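Local coordinates for E3 ubiquitin-protein ligase HERC2 (Homo sapiens, PDB 4L1M) that is an E3 ubiquitin-protein ligase, represented here by its first RCC1-like domain, a beta-propeller that probably serves in protein-protein interaction, at residues A[317-331]-A[361-375]. Sequence-based numbering, arbitrary orientation.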
loop_
_atom_site.group_PDB
_atom_site.type_symbol
_atom_site.label_atom_id
_atom_site.label_comp_id
_atom_site.label_asym_id
_atom_site.label_seq_id
_atom_site.Cartn_x
_atom_site.Cartn_y
_atom_site.Cartn_z
ATOM N N ALA A 317 -3.202 -2.936 6.343
ATOM C CA ALA A 317 -2.403 -3.336 5.182
ATOM C C ALA A 317 -3.294 -4.223 4.320
ATOM O O ALA A 317 -3.808 -5.225 4.787
ATOM C CB ALA A 317 -1.170 -4.069 5.628
ATOM N N ALA A 318 -3.504 -3.805 3.082
ATOM C CA ALA A 318 -4.391 -4.499 2.163
ATOM C C ALA A 318 -3.557 -5.225 1.147
ATOM O O ALA A 318 -2.838 -4.600 0.417
ATOM C CB ALA A 318 -5.301 -3.502 1.467
ATOM N N GLY A 319 -3.636 -6.551 1.134
ATOM C CA GLY A 319 -3.054 -7.364 0.076
ATOM C C GLY A 319 -4.029 -7.359 -1.078
ATOM O O GLY A 319 -4.887 -6.495 -1.139
ATOM N N SER A 320 -3.923 -8.311 -1.994
ATOM C CA SER A 320 -4.860 -8.369 -3.129
ATOM C C SER A 320 -6.285 -8.636 -2.656
ATOM O O SER A 320 -7.191 -7.843 -2.927
ATOM C CB SER A 320 -4.437 -9.442 -4.101
ATOM O OG SER A 320 -3.167 -9.116 -4.616
ATOM N N THR A 321 -6.476 -9.732 -1.927
ATOM C CA THR A 321 -7.788 -10.122 -1.450
ATOM C C THR A 321 -7.844 -10.441 0.060
ATOM O O THR A 321 -8.763 -11.115 0.506
ATOM C CB THR A 321 -8.307 -11.324 -2.249
ATOM O OG1 THR A 321 -7.427 -12.424 -2.084
ATOM C CG2 THR A 321 -8.399 -10.987 -3.728
ATOM N N HIS A 322 -6.866 -9.952 0.833
ATOM C CA HIS A 322 -6.868 -10.104 2.291
ATOM C C HIS A 322 -6.236 -8.884 2.939
ATOM O O HIS A 322 -5.564 -8.119 2.266
ATOM C CB HIS A 322 -6.150 -11.370 2.725
ATOM C CG HIS A 322 -4.658 -11.256 2.772
ATOM N ND1 HIS A 322 -3.874 -11.295 1.645
ATOM C CD2 HIS A 322 -3.801 -11.165 3.817
ATOM C CE1 HIS A 322 -2.602 -11.210 1.982
ATOM N NE2 HIS A 322 -2.528 -11.137 3.297
ATOM N N CYS A 323 -6.490 -8.684 4.228
ATOM C CA CYS A 323 -6.004 -7.505 4.936
ATOM C C CYS A 323 -5.531 -7.849 6.315
ATOM O O CYS A 323 -5.962 -8.837 6.882
ATOM C CB CYS A 323 -7.114 -6.487 5.126
ATOM S SG CYS A 323 -7.772 -5.794 3.626
ATOM N N LEU A 324 -4.647 -6.999 6.830
ATOM C CA LEU A 324 -4.254 -6.987 8.225
ATOM C C LEU A 324 -4.577 -5.617 8.809
ATOM O O LEU A 324 -4.533 -4.610 8.104
ATOM C CB LEU A 324 -2.758 -7.212 8.404
ATOM C CG LEU A 324 -2.084 -8.501 7.936
ATOM C CD1 LEU A 324 -0.765 -8.701 8.668
ATOM C CD2 LEU A 324 -2.964 -9.722 8.129
ATOM N N ALA A 325 -4.898 -5.605 10.099
ATOM C CA ALA A 325 -5.049 -4.373 10.855
ATOM C C ALA A 325 -4.296 -4.442 12.175
ATOM O O ALA A 325 -4.398 -5.433 12.910
ATOM C CB ALA A 325 -6.503 -4.104 11.111
ATOM N N LEU A 326 -3.509 -3.413 12.451
ATOM C CA LEU A 326 -2.762 -3.321 13.699
ATOM C C LEU A 326 -3.471 -2.339 14.638
ATOM O O LEU A 326 -3.861 -1.245 14.214
ATOM C CB LEU A 326 -1.348 -2.838 13.399
ATOM C CG LEU A 326 -0.407 -2.627 14.587
ATOM C CD1 LEU A 326 -0.132 -3.938 15.294
ATOM C CD2 LEU A 326 0.887 -2.013 14.070
ATOM N N THR A 327 -3.649 -2.731 15.887
ATOM C CA THR A 327 -4.293 -1.871 16.871
ATOM C C THR A 327 -3.279 -1.168 17.764
ATOM O O THR A 327 -2.127 -1.609 17.902
ATOM C CB THR A 327 -5.255 -2.661 17.781
ATOM O OG1 THR A 327 -4.510 -3.495 18.672
ATOM C CG2 THR A 327 -6.199 -3.517 16.960
ATOM N N GLU A 328 -3.727 -0.070 18.363
ATOM C CA GLU A 328 -2.962 0.716 19.353
ATOM C C GLU A 328 -2.333 -0.160 20.444
ATOM O O GLU A 328 -1.189 0.029 20.795
ATOM C CB GLU A 328 -3.894 1.781 19.960
ATOM C CG GLU A 328 -3.416 2.496 21.216
ATOM C CD GLU A 328 -4.478 3.465 21.753
ATOM O OE1 GLU A 328 -5.700 3.211 21.634
ATOM O OE2 GLU A 328 -4.089 4.493 22.324
ATOM N N ASP A 329 -3.093 -1.146 20.922
ATOM C CA ASP A 329 -2.626 -2.098 21.941
ATOM C C ASP A 329 -1.956 -3.338 21.330
ATOM O O ASP A 329 -1.882 -4.382 21.965
ATOM C CB ASP A 329 -3.792 -2.523 22.858
ATOM C CG ASP A 329 -4.876 -3.358 22.117
ATOM O OD1 ASP A 329 -5.471 -2.871 21.114
ATOM O OD2 ASP A 329 -5.139 -4.498 22.563
ATOM N N SER A 330 -1.500 -3.222 20.085
ATOM C CA SER A 330 -0.591 -4.193 19.476
ATOM C C SER A 330 -1.210 -5.548 19.036
ATOM O O SER A 330 -0.474 -6.524 18.822
ATOM C CB SER A 330 0.603 -4.430 20.419
ATOM O OG SER A 330 1.678 -5.023 19.714
ATOM N N GLU A 331 -2.534 -5.626 18.929
ATOM C CA GLU A 331 -3.176 -6.823 18.375
ATOM C C GLU A 331 -3.126 -6.747 16.859
ATOM O O GLU A 331 -3.226 -5.659 16.288
ATOM C CB GLU A 331 -4.646 -6.929 18.795
ATOM C CG GLU A 331 -4.906 -7.149 20.268
ATOM C CD GLU A 331 -6.389 -7.214 20.615
ATOM O OE1 GLU A 331 -6.741 -7.817 21.639
ATOM O OE2 GLU A 331 -7.217 -6.668 19.878
ATOM N N ASP A 361 -0.160 -10.962 20.137
ATOM C CA ASP A 361 -0.481 -9.929 21.146
ATOM C C ASP A 361 0.725 -9.557 22.021
ATOM O O ASP A 361 0.845 -8.423 22.466
ATOM C CB ASP A 361 -1.647 -10.395 22.049
ATOM C CG ASP A 361 -2.799 -11.004 21.252
ATOM O OD1 ASP A 361 -3.560 -10.255 20.587
ATOM O OD2 ASP A 361 -2.931 -12.250 21.282
ATOM N N THR A 362 1.623 -10.512 22.245
ATOM C CA THR A 362 2.716 -10.349 23.204
ATOM C C THR A 362 4.070 -9.894 22.612
ATOM O O THR A 362 5.068 -9.838 23.334
ATOM C CB THR A 362 2.950 -11.691 23.874
ATOM O OG1 THR A 362 3.307 -12.642 22.865
ATOM C CG2 THR A 362 1.678 -12.150 24.576
ATOM N N LYS A 363 4.102 -9.576 21.316
ATOM C CA LYS A 363 5.367 -9.307 20.583
ATOM C C LYS A 363 5.624 -7.835 20.265
ATOM O O LYS A 363 6.607 -7.508 19.619
ATOM C CB LYS A 363 5.370 -10.086 19.270
ATOM C CG LYS A 363 5.452 -11.589 19.439
ATOM C CD LYS A 363 5.303 -12.287 18.094
ATOM C CE LYS A 363 5.265 -13.802 18.229
ATOM N NZ LYS A 363 6.588 -14.385 18.545
ATOM N N HIS A 364 4.726 -6.950 20.703
ATOM C CA HIS A 364 4.852 -5.518 20.451
ATOM C C HIS A 364 5.089 -5.277 18.969
ATOM O O HIS A 364 6.117 -4.735 18.579
ATOM C CB HIS A 364 5.984 -4.912 21.301
ATOM C CG HIS A 364 5.895 -5.259 22.758
ATOM N ND1 HIS A 364 5.020 -4.636 23.630
ATOM C CD2 HIS A 364 6.550 -6.195 23.489
ATOM C CE1 HIS A 364 5.149 -5.165 24.835
ATOM N NE2 HIS A 364 6.071 -6.112 24.777
ATOM N N ILE A 365 4.147 -5.721 18.148
ATOM C CA ILE A 365 4.223 -5.480 16.712
ATOM C C ILE A 365 3.996 -4.000 16.448
ATOM O O ILE A 365 3.116 -3.382 17.055
ATOM C CB ILE A 365 3.136 -6.245 15.926
ATOM C CG1 ILE A 365 3.264 -7.750 16.133
ATOM C CG2 ILE A 365 3.187 -5.900 14.431
ATOM C CD1 ILE A 365 4.607 -8.328 15.788
ATOM N N VAL A 366 4.786 -3.451 15.528
ATOM C CA VAL A 366 4.660 -2.056 15.126
ATOM C C VAL A 366 4.446 -1.890 13.640
ATOM O O VAL A 366 4.062 -0.813 13.199
ATOM C CB VAL A 366 5.890 -1.220 15.566
ATOM C CG1 VAL A 366 6.095 -1.343 17.071
ATOM C CG2 VAL A 366 7.165 -1.644 14.830
ATOM N N GLY A 367 4.676 -2.938 12.857
ATOM C CA GLY A 367 4.472 -2.839 11.410
ATOM C C GLY A 367 3.826 -4.068 10.829
ATOM O O GLY A 367 4.015 -5.184 11.330
ATOM N N ILE A 368 3.039 -3.855 9.780
ATOM C CA ILE A 368 2.410 -4.950 9.045
ATOM C C ILE A 368 2.500 -4.694 7.562
ATOM O O ILE A 368 2.621 -3.556 7.142
ATOM C CB ILE A 368 0.940 -5.114 9.439
ATOM C CG1 ILE A 368 0.240 -3.743 9.457
ATOM C CG2 ILE A 368 0.849 -5.803 10.795
ATOM C CD1 ILE A 368 -1.267 -3.816 9.627
ATOM N N ALA A 369 2.421 -5.745 6.763
ATOM C CA ALA A 369 2.459 -5.605 5.301
ATOM C C ALA A 369 1.865 -6.832 4.643
ATOM O O ALA A 369 2.006 -7.921 5.185
ATOM C CB ALA A 369 3.885 -5.410 4.830
ATOM N N CYS A 370 1.219 -6.659 3.475
ATOM C CA CYS A 370 0.632 -7.796 2.725
ATOM C C CYS A 370 1.068 -7.864 1.270
ATOM O O CYS A 370 1.056 -6.877 0.578
ATOM C CB CYS A 370 -0.892 -7.713 2.743
ATOM S SG CYS A 370 -1.601 -7.742 4.393
ATOM N N GLY A 371 1.423 -9.056 0.817
ATOM C CA GLY A 371 1.593 -9.341 -0.602
ATOM C C GLY A 371 0.303 -9.931 -1.149
ATOM O O GLY A 371 -0.752 -9.877 -0.492
ATOM N N PRO A 372 0.361 -10.489 -2.352
ATOM C CA PRO A 372 -0.834 -11.105 -2.906
ATOM C C PRO A 372 -1.268 -12.397 -2.183
ATOM O O PRO A 372 -2.440 -12.713 -2.160
ATOM C CB PRO A 372 -0.426 -11.393 -4.347
ATOM C CG PRO A 372 1.045 -11.567 -4.288
ATOM C CD PRO A 372 1.510 -10.591 -3.262
ATOM N N ALA A 373 -0.330 -13.147 -1.629
ATOM C CA ALA A 373 -0.675 -14.372 -0.883
ATOM C C ALA A 373 0.161 -14.488 0.400
ATOM O O ALA A 373 0.432 -15.590 0.888
ATOM C CB ALA A 373 -0.470 -15.574 -1.775
ATOM N N GLN A 374 0.592 -13.334 0.918
ATOM C CA GLN A 374 1.583 -13.263 1.992
ATOM C C GLN A 374 1.244 -12.173 2.978
ATOM O O GLN A 374 0.595 -11.192 2.631
ATOM C CB GLN A 374 2.966 -12.946 1.433
ATOM C CG GLN A 374 3.519 -13.984 0.482
ATOM C CD GLN A 374 3.071 -13.802 -0.951
ATOM O OE1 GLN A 374 2.472 -12.785 -1.316
ATOM N NE2 GLN A 374 3.333 -14.818 -1.770
ATOM N N SER A 375 1.691 -12.361 4.218
ATOM C CA SER A 375 1.503 -11.375 5.267
ATOM C C SER A 375 2.722 -11.346 6.139
ATOM O O SER A 375 3.320 -12.385 6.421
ATOM C CB SER A 375 0.264 -11.708 6.111
ATOM O OG SER A 375 -0.827 -12.155 5.310
#
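Two neighbouring blades of the RCC1-like propeller pack face to face here, and Ile-368 of strand 365-370 fills the middle of the interface. Its CD1 lies 3.9 Å from Leu-324 CB and equally close to Leu-326 CB, on strand 322-327. With chi1 46°, CG1 stands between the backbone N and the carbonyl carbon, and the extended chain carries CD1 to the facing strand, 3.6 Å from Leu-326 N. The strand axes run 7.2 Å apart and nearly antiparallel, at 174°, with side chains filling the gap. Leu-326 spreads its two methyls over Ile-365 and Val-366. CD2 sits 3.5 Å from Val-366 O, while CD1 meets Ile-365 CG2. At the other end, Cys-370 SG packs 3.7 Å from Leu-324 CG and approaches the His-322 ring obliquely. That ring turns its edge to the hairpin that links strands 365-370 and 374-379, with Gln-374 O in its plane. His-322 NE2 and Ser-375 OG share a hydrogen bond of 2.8 Å, and the hydroxyl also bonds weakly to Gln-342 O. Ser-330 OG, in the type I turn after strand 322-327, makes a weak hydrogen bond to Ile-365 O. Such largely apolar packing between successive four-stranded antiparallel blades is typical of the seven-bladed RCC1 beta-propeller.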